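Long-range contacts in flavin-containing monooxygenase (Allium sativum, PDB 6WPU), which binds FAD and probably uses the flavin to oxygenate the sulfur of S-allyl-L-cysteine in garlic: residues R23-G29 and F173-C179; T48-E52 and E170-D174; E40-H46 and A355-R361. One frame throughout, in Å; residues are numbered along the deposited sequence.

Contact 1: residues R23-G29 and F173-C179. With FAD (flavin-adenine dinucleotide), chain B.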
loop_
_atom_site.group_PDB
_atom_site.type_symbol
_atom_site.label_atom_id
_atom_site.label_comp_id
_atom_site.label_asym_id
_atom_site.label_seq_id
_atom_site.Cartn_x
_atom_site.Cartn_y
_atom_site.Cartn_z
ATOM N N ARG A 23 28.143 1.271 2.524
ATOM C CA ARG A 23 27.737 -0.056 2.087
ATOM C C ARG A 23 27.193 0.036 0.671
ATOM O O ARG A 23 26.757 1.099 0.219
ATOM C CB ARG A 23 26.656 -0.662 3.007
ATOM C CG ARG A 23 27.128 -0.934 4.422
ATOM C CD ARG A 23 28.393 -1.770 4.412
ATOM N NE ARG A 23 28.768 -2.189 5.757
ATOM C CZ ARG A 23 29.991 -2.583 6.105
ATOM N NH1 ARG A 23 30.968 -2.607 5.205
ATOM N NH2 ARG A 23 30.237 -2.945 7.358
ATOM N N HIS A 24 27.229 -1.094 -0.029
ATOM C CA HIS A 24 26.630 -1.227 -1.349
ATOM C C HIS A 24 25.329 -2.021 -1.203
ATOM O O HIS A 24 25.349 -3.179 -0.756
ATOM C CB HIS A 24 27.605 -1.902 -2.314
ATOM C CG HIS A 24 27.107 -1.955 -3.721
ATOM N ND1 HIS A 24 26.763 -0.823 -4.430
ATOM C CD2 HIS A 24 26.872 -3.004 -4.546
ATOM C CE1 HIS A 24 26.343 -1.173 -5.634
ATOM N NE2 HIS A 24 26.407 -2.489 -5.732
ATOM N N VAL A 25 24.209 -1.403 -1.578
ATOM C CA VAL A 25 22.874 -1.853 -1.177
ATOM C C VAL A 25 21.972 -2.015 -2.395
ATOM O O VAL A 25 21.901 -1.123 -3.250
ATOM C CB VAL A 25 22.230 -0.869 -0.187
ATOM C CG1 VAL A 25 20.895 -1.447 0.357
ATOM C CG2 VAL A 25 23.216 -0.553 0.943
ATOM N N ALA A 26 21.250 -3.127 -2.453
ATOM C CA ALA A 26 20.250 -3.313 -3.497
ATOM C C ALA A 26 18.904 -2.782 -3.025
ATOM O O ALA A 26 18.521 -2.963 -1.862
ATOM C CB ALA A 26 20.115 -4.783 -3.886
ATOM N N ILE A 27 18.192 -2.124 -3.936
ATOM C CA ILE A 27 16.820 -1.690 -3.715
ATOM C C ILE A 27 15.936 -2.423 -4.709
ATOM O O ILE A 27 16.141 -2.324 -5.929
ATOM C CB ILE A 27 16.668 -0.172 -3.855
ATOM C CG1 ILE A 27 17.527 0.513 -2.798
ATOM C CG2 ILE A 27 15.193 0.242 -3.707
ATOM C CD1 ILE A 27 17.826 1.890 -3.146
ATOM N N ILE A 28 14.968 -3.166 -4.197
ATOM C CA ILE A 28 14.073 -3.950 -5.034
ATOM C C ILE A 28 12.765 -3.182 -5.127
ATOM O O ILE A 28 11.969 -3.193 -4.186
ATOM C CB ILE A 28 13.873 -5.361 -4.482
ATOM C CG1 ILE A 28 15.233 -6.045 -4.331
ATOM C CG2 ILE A 28 12.953 -6.176 -5.406
ATOM C CD1 ILE A 28 15.128 -7.384 -3.703
ATOM N N GLY A 29 12.564 -2.503 -6.252
ATOM C CA GLY A 29 11.343 -1.786 -6.603
ATOM C C GLY A 29 11.607 -0.289 -6.630
ATOM O O GLY A 29 12.370 0.239 -5.813
ATOM N N PHE A 173 25.943 -7.775 -2.981
ATOM C CA PHE A 173 25.589 -6.615 -2.171
ATOM C C PHE A 173 25.934 -6.855 -0.710
ATOM O O PHE A 173 25.938 -7.992 -0.228
ATOM C CB PHE A 173 24.087 -6.276 -2.285
ATOM C CG PHE A 173 23.691 -5.811 -3.647
ATOM C CD1 PHE A 173 23.238 -6.725 -4.601
ATOM C CD2 PHE A 173 23.810 -4.463 -3.990
ATOM C CE1 PHE A 173 22.888 -6.301 -5.877
ATOM C CE2 PHE A 173 23.482 -4.024 -5.275
ATOM C CZ PHE A 173 22.998 -4.953 -6.216
ATOM N N ASP A 174 26.205 -5.757 -0.004
ATOM C CA ASP A 174 26.285 -5.815 1.454
ATOM C C ASP A 174 24.906 -5.929 2.093
ATOM O O ASP A 174 24.772 -6.509 3.180
ATOM C CB ASP A 174 26.969 -4.569 1.992
ATOM C CG ASP A 174 28.408 -4.440 1.515
ATOM O OD1 ASP A 174 29.171 -5.428 1.632
ATOM O OD2 ASP A 174 28.758 -3.343 1.026
ATOM N N ALA A 175 23.886 -5.348 1.463
ATOM C CA ALA A 175 22.569 -5.260 2.078
ATOM C C ALA A 175 21.525 -5.164 0.981
ATOM O O ALA A 175 21.802 -4.715 -0.134
ATOM C CB ALA A 175 22.470 -4.058 3.036
ATOM N N VAL A 176 20.317 -5.606 1.309
ATOM C CA VAL A 176 19.190 -5.589 0.385
ATOM C C VAL A 176 18.010 -4.941 1.097
ATOM O O VAL A 176 17.663 -5.348 2.212
ATOM C CB VAL A 176 18.817 -7.010 -0.076
ATOM C CG1 VAL A 176 17.508 -6.989 -0.903
ATOM C CG2 VAL A 176 19.948 -7.623 -0.870
ATOM N N VAL A 177 17.398 -3.938 0.465
ATOM C CA VAL A 177 16.171 -3.334 0.972
ATOM C C VAL A 177 15.026 -3.721 0.041
ATOM O O VAL A 177 15.041 -3.379 -1.149
ATOM C CB VAL A 177 16.275 -1.808 1.092
ATOM C CG1 VAL A 177 15.043 -1.282 1.792
ATOM C CG2 VAL A 177 17.553 -1.381 1.832
ATOM N N VAL A 178 14.024 -4.403 0.583
ATOM C CA VAL A 178 12.890 -4.889 -0.210
ATOM C C VAL A 178 11.799 -3.824 -0.215
ATOM O O VAL A 178 11.252 -3.481 0.840
ATOM C CB VAL A 178 12.356 -6.222 0.335
ATOM C CG1 VAL A 178 11.119 -6.688 -0.462
ATOM C CG2 VAL A 178 13.448 -7.290 0.284
ATOM N N CYS A 179 11.489 -3.292 -1.404
ATOM C CA CYS A 179 10.517 -2.209 -1.577
ATOM C C CYS A 179 9.484 -2.568 -2.646
ATOM O O CYS A 179 9.138 -1.744 -3.502
ATOM C CB CYS A 179 11.221 -0.911 -1.956
ATOM S SG CYS A 179 12.469 -0.345 -0.783
HETATM P PA FAD B . 4.323 0.046 -5.080
HETATM O O1A FAD B . 3.666 1.354 -5.525
HETATM O O2A FAD B . 3.665 -1.222 -5.298
HETATM O O5B FAD B . 5.650 -0.197 -5.767
HETATM C C5B FAD B . 6.433 -1.384 -5.761
HETATM C C4B FAD B . 7.383 -1.420 -6.979
HETATM O O4B FAD B . 8.269 -2.506 -6.979
HETATM C C3B FAD B . 6.649 -1.448 -8.292
HETATM O O3B FAD B . 7.108 -0.447 -9.140
HETATM C C2B FAD B . 6.957 -2.785 -8.867
HETATM O O2B FAD B . 6.991 -2.795 -10.249
HETATM C C1B FAD B . 8.310 -3.046 -8.271
HETATM N N9A FAD B . 8.640 -4.448 -8.154
HETATM C C8A FAD B . 7.823 -5.429 -7.605
HETATM N N7A FAD B . 8.442 -6.616 -7.659
HETATM C C5A FAD B . 9.689 -6.464 -8.271
HETATM C C6A FAD B . 10.731 -7.328 -8.599
HETATM N N6A FAD B . 10.661 -8.738 -8.296
HETATM N N1A FAD B . 11.840 -6.842 -9.184
HETATM C C2A FAD B . 11.962 -5.526 -9.497
HETATM N N3A FAD B . 10.975 -4.647 -9.204
HETATM C C4A FAD B . 9.836 -5.082 -8.597
HETATM N N1 FAD B . -1.446 6.183 -0.368
HETATM C C2 FAD B . -1.574 7.612 -0.246
HETATM O O2 FAD B . -0.593 8.335 0.338
HETATM N N3 FAD B . -2.736 8.247 -0.622
HETATM C C4 FAD B . -3.764 7.532 -1.200
HETATM O O4 FAD B . -4.915 8.131 -1.596
HETATM C C4X FAD B . -3.585 6.112 -1.563
HETATM N N5 FAD B . -4.525 5.466 -2.356
HETATM C C5X FAD B . -4.311 4.140 -2.718
HETATM C C6 FAD B . -5.266 3.483 -3.507
HETATM C C7 FAD B . -5.043 2.162 -3.879
HETATM C C7M FAD B . -6.081 1.464 -4.718
HETATM C C8 FAD B . -3.891 1.494 -3.471
HETATM C C8M FAD B . -3.631 0.070 -3.847
HETATM C C9 FAD B . -2.939 2.145 -2.680
HETATM C C9A FAD B . -3.147 3.464 -2.304
HETATM N N10 FAD B . -2.160 4.139 -1.506
HETATM C C10 FAD B . -2.366 5.474 -1.134
HETATM C "C1'" FAD B . -0.966 3.419 -1.036
HETATM C "C2'" FAD B . 0.188 3.186 -1.988
HETATM O "O2'" FAD B . 0.490 1.852 -1.986
HETATM C "C3'" FAD B . 1.358 3.938 -1.393
HETATM O "O3'" FAD B . 1.023 5.251 -1.625
HETATM C "C4'" FAD B . 2.716 3.659 -2.027
HETATM O "O4'" FAD B . 2.564 3.762 -3.395
HETATM C "C5'" FAD B . 3.392 2.337 -1.648
HETATM O "O5'" FAD B . 4.377 2.208 -2.632
HETATM P P FAD B . 5.472 1.078 -2.817
HETATM O O1P FAD B . 6.800 1.652 -3.443
HETATM O O2P FAD B . 5.545 0.359 -1.412
HETATM O O3P FAD B . 4.632 -0.090 -3.615
#

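Contact 2: residues T48-E52 and E170-D174. With FAD (flavin-adenine dinucleotide), chain B.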
loop_
_atom_site.group_PDB
_atom_site.type_symbol
_atom_site.label_atom_id
_atom_site.label_comp_id
_atom_site.label_asym_id
_atom_site.label_seq_id
_atom_site.Cartn_x
_atom_site.Cartn_y
_atom_site.Cartn_z
ATOM N N THR A 48 24.204 2.228 -4.291
ATOM C CA THR A 48 22.992 1.436 -4.464
ATOM C C THR A 48 22.897 0.960 -5.898
ATOM O O THR A 48 23.446 1.575 -6.813
ATOM C CB THR A 48 21.697 2.213 -4.153
ATOM O OG1 THR A 48 21.564 3.300 -5.076
ATOM C CG2 THR A 48 21.679 2.758 -2.728
ATOM N N THR A 49 22.171 -0.140 -6.071
ATOM C CA THR A 49 21.635 -0.558 -7.360
ATOM C C THR A 49 20.129 -0.713 -7.186
ATOM O O THR A 49 19.674 -1.448 -6.301
ATOM C CB THR A 49 22.267 -1.872 -7.843
ATOM O OG1 THR A 49 23.691 -1.716 -7.969
ATOM C CG2 THR A 49 21.673 -2.297 -9.183
ATOM N N ILE A 50 19.360 -0.010 -8.011
ATOM C CA ILE A 50 17.905 -0.018 -7.922
ATOM C C ILE A 50 17.360 -0.873 -9.058
ATOM O O ILE A 50 17.651 -0.612 -10.232
ATOM C CB ILE A 50 17.335 1.405 -7.995
ATOM C CG1 ILE A 50 18.107 2.341 -7.048
ATOM C CG2 ILE A 50 15.844 1.374 -7.709
ATOM C CD1 ILE A 50 17.993 3.809 -7.425
ATOM N N PHE A 51 16.561 -1.880 -8.719
ATOM C CA PHE A 51 15.952 -2.759 -9.707
ATOM C C PHE A 51 14.476 -2.428 -9.806
ATOM O O PHE A 51 13.776 -2.409 -8.788
ATOM C CB PHE A 51 16.130 -4.237 -9.332
ATOM C CG PHE A 51 17.557 -4.663 -9.195
ATOM C CD1 PHE A 51 18.263 -5.154 -10.297
ATOM C CD2 PHE A 51 18.204 -4.549 -7.974
ATOM C CE1 PHE A 51 19.602 -5.537 -10.178
ATOM C CE2 PHE A 51 19.543 -4.927 -7.830
ATOM C CZ PHE A 51 20.245 -5.431 -8.940
ATOM N N GLU A 52 14.001 -2.164 -11.022
ATOM C CA GLU A 52 12.578 -1.929 -11.262
ATOM C C GLU A 52 12.110 -2.821 -12.405
ATOM O O GLU A 52 12.659 -2.768 -13.513
ATOM C CB GLU A 52 12.297 -0.461 -11.577
ATOM C CG GLU A 52 10.870 -0.188 -12.076
ATOM C CD GLU A 52 9.784 -0.742 -11.150
ATOM O OE1 GLU A 52 8.905 -1.491 -11.647
ATOM O OE2 GLU A 52 9.801 -0.427 -9.936
ATOM N N GLU A 170 23.320 -10.798 -12.404
ATOM C CA GLU A 170 23.319 -10.818 -10.949
ATOM C C GLU A 170 24.398 -9.882 -10.420
ATOM O O GLU A 170 25.293 -9.445 -11.155
ATOM C CB GLU A 170 23.524 -12.236 -10.408
ATOM C CG GLU A 170 24.823 -12.865 -10.811
ATOM C CD GLU A 170 24.984 -14.264 -10.243
ATOM O OE1 GLU A 170 25.920 -14.477 -9.433
ATOM O OE2 GLU A 170 24.166 -15.142 -10.598
ATOM N N GLU A 171 24.300 -9.584 -9.126
ATOM C CA GLU A 171 25.222 -8.650 -8.499
ATOM C C GLU A 171 25.264 -8.939 -7.007
ATOM O O GLU A 171 24.259 -9.339 -6.412
ATOM C CB GLU A 171 24.809 -7.194 -8.769
ATOM C CG GLU A 171 25.726 -6.143 -8.123
ATOM C CD GLU A 171 25.418 -4.701 -8.555
ATOM O OE1 GLU A 171 26.062 -3.768 -8.019
ATOM O OE2 GLU A 171 24.556 -4.498 -9.436
ATOM N N GLY A 172 26.442 -8.748 -6.413
ATOM C CA GLY A 172 26.617 -8.950 -4.988
ATOM C C GLY A 172 26.438 -7.655 -4.215
ATOM O O GLY A 172 26.717 -6.572 -4.717
ATOM N N PHE A 173 25.943 -7.775 -2.981
ATOM C CA PHE A 173 25.589 -6.615 -2.171
ATOM C C PHE A 173 25.934 -6.855 -0.710
ATOM O O PHE A 173 25.938 -7.992 -0.228
ATOM C CB PHE A 173 24.087 -6.276 -2.285
ATOM C CG PHE A 173 23.691 -5.811 -3.647
ATOM C CD1 PHE A 173 23.238 -6.725 -4.601
ATOM C CD2 PHE A 173 23.810 -4.463 -3.990
ATOM C CE1 PHE A 173 22.888 -6.301 -5.877
ATOM C CE2 PHE A 173 23.482 -4.024 -5.275
ATOM C CZ PHE A 173 22.998 -4.953 -6.216
ATOM N N ASP A 174 26.205 -5.757 -0.004
ATOM C CA ASP A 174 26.285 -5.815 1.454
ATOM C C ASP A 174 24.906 -5.929 2.093
ATOM O O ASP A 174 24.772 -6.509 3.180
ATOM C CB ASP A 174 26.969 -4.569 1.992
ATOM C CG ASP A 174 28.408 -4.440 1.515
ATOM O OD1 ASP A 174 29.171 -5.428 1.632
ATOM O OD2 ASP A 174 28.758 -3.343 1.026
HETATM P PA FAD B . 4.323 0.046 -5.080
HETATM O O1A FAD B . 3.666 1.354 -5.525
HETATM O O2A FAD B . 3.665 -1.222 -5.298
HETATM O O5B FAD B . 5.650 -0.197 -5.767
HETATM C C5B FAD B . 6.433 -1.384 -5.761
HETATM C C4B FAD B . 7.383 -1.420 -6.979
HETATM O O4B FAD B . 8.269 -2.506 -6.979
HETATM C C3B FAD B . 6.649 -1.448 -8.292
HETATM O O3B FAD B . 7.108 -0.447 -9.140
HETATM C C2B FAD B . 6.957 -2.785 -8.867
HETATM O O2B FAD B . 6.991 -2.795 -10.249
HETATM C C1B FAD B . 8.310 -3.046 -8.271
HETATM N N9A FAD B . 8.640 -4.448 -8.154
HETATM C C8A FAD B . 7.823 -5.429 -7.605
HETATM N N7A FAD B . 8.442 -6.616 -7.659
HETATM C C5A FAD B . 9.689 -6.464 -8.271
HETATM C C6A FAD B . 10.731 -7.328 -8.599
HETATM N N6A FAD B . 10.661 -8.738 -8.296
HETATM N N1A FAD B . 11.840 -6.842 -9.184
HETATM C C2A FAD B . 11.962 -5.526 -9.497
HETATM N N3A FAD B . 10.975 -4.647 -9.204
HETATM C C4A FAD B . 9.836 -5.082 -8.597
HETATM N N1 FAD B . -1.446 6.183 -0.368
HETATM C C2 FAD B . -1.574 7.612 -0.246
HETATM O O2 FAD B . -0.593 8.335 0.338
HETATM N N3 FAD B . -2.736 8.247 -0.622
HETATM C C4 FAD B . -3.764 7.532 -1.200
HETATM O O4 FAD B . -4.915 8.131 -1.596
HETATM C C4X FAD B . -3.585 6.112 -1.563
HETATM N N5 FAD B . -4.525 5.466 -2.356
HETATM C C5X FAD B . -4.311 4.140 -2.718
HETATM C C6 FAD B . -5.266 3.483 -3.507
HETATM C C7 FAD B . -5.043 2.162 -3.879
HETATM C C7M FAD B . -6.081 1.464 -4.718
HETATM C C8 FAD B . -3.891 1.494 -3.471
HETATM C C8M FAD B . -3.631 0.070 -3.847
HETATM C C9 FAD B . -2.939 2.145 -2.680
HETATM C C9A FAD B . -3.147 3.464 -2.304
HETATM N N10 FAD B . -2.160 4.139 -1.506
HETATM C C10 FAD B . -2.366 5.474 -1.134
HETATM C "C1'" FAD B . -0.966 3.419 -1.036
HETATM C "C2'" FAD B . 0.188 3.186 -1.988
HETATM O "O2'" FAD B . 0.490 1.852 -1.986
HETATM C "C3'" FAD B . 1.358 3.938 -1.393
HETATM O "O3'" FAD B . 1.023 5.251 -1.625
HETATM C "C4'" FAD B . 2.716 3.659 -2.027
HETATM O "O4'" FAD B . 2.564 3.762 -3.395
HETATM C "C5'" FAD B . 3.392 2.337 -1.648
HETATM O "O5'" FAD B . 4.377 2.208 -2.632
HETATM P P FAD B . 5.472 1.078 -2.817
HETATM O O1P FAD B . 6.800 1.652 -3.443
HETATM O O2P FAD B . 5.545 0.359 -1.412
HETATM O O3P FAD B . 4.632 -0.090 -3.615
#

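Contact 3: residues E40-H46 and A355-R361. With SO4 (sulfate ion), chain C.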
loop_
_atom_site.group_PDB
_atom_site.type_symbol
_atom_site.label_atom_id
_atom_site.label_comp_id
_atom_site.label_asym_id
_atom_site.label_seq_id
_atom_site.Cartn_x
_atom_site.Cartn_y
_atom_site.Cartn_z
ATOM N N GLU A 40 17.524 8.190 0.586
ATOM C CA GLU A 40 18.028 8.176 1.956
ATOM C C GLU A 40 19.324 7.382 2.076
ATOM O O GLU A 40 20.187 7.737 2.879
ATOM C CB GLU A 40 16.958 7.621 2.902
ATOM C CG GLU A 40 15.719 8.513 2.996
ATOM C CD GLU A 40 16.046 9.923 3.501
ATOM O OE1 GLU A 40 16.784 10.039 4.504
ATOM O OE2 GLU A 40 15.584 10.912 2.888
ATOM N N LEU A 41 19.475 6.307 1.295
ATOM C CA LEU A 41 20.747 5.597 1.268
ATOM C C LEU A 41 21.849 6.484 0.697
ATOM O O LEU A 41 22.957 6.529 1.239
ATOM C CB LEU A 41 20.619 4.299 0.461
ATOM C CG LEU A 41 19.768 3.201 1.109
ATOM C CD1 LEU A 41 19.425 2.074 0.121
ATOM C CD2 LEU A 41 20.485 2.651 2.318
ATOM N N ARG A 42 21.559 7.201 -0.397
ATOM C CA ARG A 42 22.559 8.085 -0.984
ATOM C C ARG A 42 22.954 9.191 -0.011
ATOM O O ARG A 42 24.138 9.512 0.128
ATOM C CB ARG A 42 22.033 8.669 -2.300
ATOM C CG ARG A 42 23.081 9.514 -3.071
ATOM C CD ARG A 42 22.889 11.016 -2.847
ATOM N NE ARG A 42 21.553 11.453 -3.246
ATOM C CZ ARG A 42 20.941 12.527 -2.755
ATOM N NH1 ARG A 42 21.552 13.275 -1.835
ATOM N NH2 ARG A 42 19.711 12.846 -3.170
ATOM N N ARG A 43 21.974 9.776 0.682
ATOM C CA ARG A 43 22.268 10.866 1.607
ATOM C C ARG A 43 23.203 10.427 2.718
ATOM O O ARG A 43 23.950 11.245 3.256
ATOM C CB ARG A 43 20.984 11.403 2.224
ATOM C CG ARG A 43 20.162 12.237 1.305
ATOM C CD ARG A 43 18.853 12.601 1.956
ATOM N NE ARG A 43 18.269 13.739 1.273
ATOM C CZ ARG A 43 17.080 14.254 1.540
ATOM N NH1 ARG A 43 16.305 13.719 2.478
ATOM N NH2 ARG A 43 16.666 15.305 0.849
ATOM N N GLU A 44 23.153 9.158 3.096
ATOM C CA GLU A 44 23.976 8.637 4.172
ATOM C C GLU A 44 25.323 8.097 3.683
ATOM O O GLU A 44 26.089 7.576 4.494
ATOM C CB GLU A 44 23.178 7.560 4.921
ATOM C CG GLU A 44 23.706 7.122 6.268
ATOM C CD GLU A 44 23.686 8.208 7.332
ATOM O OE1 GLU A 44 23.074 9.282 7.122
ATOM O OE2 GLU A 44 24.284 7.970 8.398
ATOM N N GLY A 45 25.638 8.222 2.386
ATOM C CA GLY A 45 26.939 7.839 1.858
ATOM C C GLY A 45 27.008 6.466 1.208
ATOM O O GLY A 45 28.083 6.077 0.740
ATOM N N HIS A 46 25.904 5.724 1.164
ATOM C CA HIS A 46 25.905 4.388 0.581
ATOM C C HIS A 46 25.796 4.450 -0.938
ATOM O O HIS A 46 25.276 5.409 -1.504
ATOM C CB HIS A 46 24.743 3.558 1.133
ATOM C CG HIS A 46 24.730 3.476 2.624
ATOM N ND1 HIS A 46 25.767 2.921 3.345
ATOM C CD2 HIS A 46 23.822 3.898 3.533
ATOM C CE1 HIS A 46 25.494 2.999 4.636
ATOM N NE2 HIS A 46 24.316 3.583 4.777
ATOM N N ALA A 355 19.286 3.460 6.608
ATOM C CA ALA A 355 20.544 4.010 6.109
ATOM C C ALA A 355 21.493 4.347 7.255
ATOM O O ALA A 355 22.694 4.058 7.181
ATOM C CB ALA A 355 20.280 5.252 5.258
ATOM N N ALA A 356 20.962 4.932 8.336
ATOM C CA ALA A 356 21.791 5.286 9.479
ATOM C C ALA A 356 22.301 4.049 10.208
ATOM O O ALA A 356 23.415 4.064 10.748
ATOM C CB ALA A 356 21.006 6.187 10.426
ATOM N N VAL A 357 21.511 2.975 10.242
ATOM C CA VAL A 357 21.998 1.712 10.794
ATOM C C VAL A 357 23.129 1.154 9.925
ATOM O O VAL A 357 24.216 0.835 10.422
ATOM C CB VAL A 357 20.838 0.707 10.934
ATOM C CG1 VAL A 357 21.373 -0.684 11.236
ATOM C CG2 VAL A 357 19.866 1.150 12.014
ATOM N N LEU A 358 22.894 1.048 8.612
ATOM C CA LEU A 358 23.901 0.488 7.710
ATOM C C LEU A 358 25.212 1.262 7.758
ATOM O O LEU A 358 26.286 0.667 7.599
ATOM C CB LEU A 358 23.369 0.454 6.276
ATOM C CG LEU A 358 22.295 -0.623 6.061
ATOM C CD1 LEU A 358 21.717 -0.552 4.673
ATOM C CD2 LEU A 358 22.894 -2.001 6.341
ATOM N N SER A 359 25.147 2.578 7.963
ATOM C CA SER A 359 26.342 3.408 8.026
ATOM C C SER A 359 27.019 3.364 9.385
ATOM O O SER A 359 28.087 3.970 9.543
ATOM C CB SER A 359 26.008 4.866 7.693
ATOM O OG SER A 359 25.431 5.514 8.819
ATOM N N GLY A 360 26.434 2.674 10.363
ATOM C CA GLY A 360 26.994 2.657 11.696
ATOM C C GLY A 360 26.721 3.894 12.515
ATOM O O GLY A 360 27.126 3.941 13.683
ATOM N N ARG A 361 26.037 4.895 11.958
ATOM C CA ARG A 361 25.757 6.106 12.726
ATOM C C ARG A 361 24.862 5.814 13.929
ATOM O O ARG A 361 24.999 6.446 14.980
ATOM C CB ARG A 361 25.121 7.164 11.820
ATOM C CG ARG A 361 24.589 8.364 12.572
ATOM C CD ARG A 361 24.497 9.583 11.688
ATOM N NE ARG A 361 23.455 9.471 10.674
ATOM C CZ ARG A 361 22.149 9.619 10.911
ATOM N NH1 ARG A 361 21.713 9.865 12.145
ATOM N NH2 ARG A 361 21.274 9.516 9.914
HETATM S S SO4 C . 19.626 16.260 -1.309
HETATM O O1 SO4 C . 19.490 15.707 -2.656
HETATM O O2 SO4 C . 18.410 16.973 -0.933
HETATM O O3 SO4 C . 19.907 15.206 -0.349
HETATM O O4 SO4 C . 20.769 17.168 -1.298
#

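Contact 1: residues R23-G29 and F173-C179
Phe173 lays one ring face on Ala26: the methyl CB stands over the middle of the ring, 3.5 Å from its centroid and almost on the normal, a CH-pi contact. The imidazole of His24 lies nearly parallel to the same phenyl, with planes at 13°, but the two rings are displaced, centroids 4.8 Å apart; NE2 of His24 comes to 3.3 Å from CE2 of Phe173. With chi1 at -174° the imidazole swings out anti to the backbone N, where its NE2 bonds Glu171. Asp174 grips the backbone of the same histidine, its OD2 taking the His24 N-H through the anti lone pair at 2.9 Å and 173°, while OD1 pairs with Lys156. Beyond this corner strands 24-28 and 175-178 run parallel, their axes 4.6 Å apart at closest approach. From Ala26 on, N-H and C=O bonds pass alternately between the strands, Val177 N giving a 2.8 Å, almost straight bond to Ala26 O. Side chains sort onto two faces: CG1 of Val25 meets CG2 of Val177 at 3.7 Å on one, and CD1 of Ile28 meets CG1 of Val176 on the other. Gly29, ending the first strand of this parallel sheet ahead of helix 32-43, has CA 3.2 Å from FAD O4B, consistent with a Rossmann-type dinucleotide-binding fold. The backbone bonds satisfy polar groups inside an apolar sheet, whereas charged and aromatic groups gather at the end remote from the cofactor.

Contact 2: residues T48-E52 and E170-D174
Thr49 and Phe51 of the parallel sheet of the FAD-binding, Rossmann-type fold face the antiparallel three-stranded sheet through Glu171 and Phe173 of strand 168-173. The strands do not pair: their axes stay 9.3 Å apart at closest approach, so side chains alone bridge the gap. In the first shell, the Thr49 hydroxyl OG1 donates to Glu171 OE1 at 3.1 Å, meeting the oxygen from above the carboxylate, 37° out of its plane. CB of Thr49 sits at the edge of the Phe173 ring, in its plane, 3.6 Å from CZ. The same CZ also points at the edge of the Phe51 ring, lying close to that ring's plane and 3.8 Å from CE2; the two side chains reach toward each other from their own sheets. With an alanine for Thr49, Glu171 OE1 would probably lose its hydroxyl donor, and the carboxylate and the CE2 side of Phe173 the packing of OG1 and CG2. Glu171 reaches across because its chain is fully extended, chi1 179° and chi2 172°; OE1 is held as well by His24 of the adjoining strand. Farther out, Val159 touches both phenylalanine side chains and Trp161 meets the Phe51 ring, so both rings also pack against strand 157-163. At the end of segment 48-52 the work changes from packing to cofactor binding: the Glu52 carboxylate takes both ribose hydroxyls of the adenosine half of FAD, O2B to OE1 at 2.7 Å and O3B to OE2 at 2.8 Å.

Contact 3: residues E40-H46 and A355-R361
Glu44 and Arg361 are brought together by bends in both chains: Glu44 sets CG anti to its backbone N (chi1 -166°) and then folds at chi2 (65°), while Arg361 kinks at chi3. Their flat ends meet in a salt bridge, with NE of Arg361 2.8 Å from OE2 of Glu44 on the syn side of the carboxylate; the second link, from NH2 to OE1, is weak at 3.3 Å. The planes stand 59° apart, too steep for a coplanar two-pronged pair. On the anti side of the same OE2 comes the hydroxyl OG of Ser359, which donates at 2.7 Å, so this oxygen has two donors. Ser359 OG in turn accepts from the backbone N of Arg361 in an ST turn, tying the serine to the segment that carries the arginine. One face of the Arg361 guanidinium is covered toward its rim by CB of Ala356.

Two residues on, the imidazole of His46 enters edge-first: NE2 donates to Ala355 O at 2.9 Å and nearly straight, with that oxygen in the ring plane. Ala355 O also keeps its helical bond from Ser359 N, so the histidine adds a second donor at the last turn. Between these polar links, CB of Ala355 packs 3.4 Å from Glu40 O and 3.9 Å from CD2 of Leu41. Both helices end in Schellman motifs, at Gly45 and Gly360. Arg42 and Arg43 take no part across the contact and bind a sulfate ion, probably from the crystallisation liquor. The contact thus joins the C-terminal ends of helices 32-43 and 343-358, with Leu41 and Leu358 resting on Val25 of strand 24-28 and Lys352 of the second helix pairing with Glu40.

In the fold
Contacts 1 and 2, centres 6 Å apart, use neighbouring strands, 24-28 and 47-52, of the parallel sheet; strand 168-173 of contact 2 belongs to the three-stranded antiparallel sheet. They share Phe173 and Asp174, where the chain passes into strand 175-178. Gly29 N to Phe51 O, 2.8 Å, probably a hydrogen bond, joins them beside the FAD that both touch. Contact 3 lies over the face carrying Val25 and Ile27, its centre 12 Å from that of contact 1: Leu41 CD1 comes 3.6 Å from Ile27 CD1, and Arg23 N probably bonds His46 ND1 at 3.0 Å. Contact 2, its centre 16 Å away, meets it through Thr48 CG2 and Leu41 CD1. The Glu40 side chain lies about 13 Å from FAD.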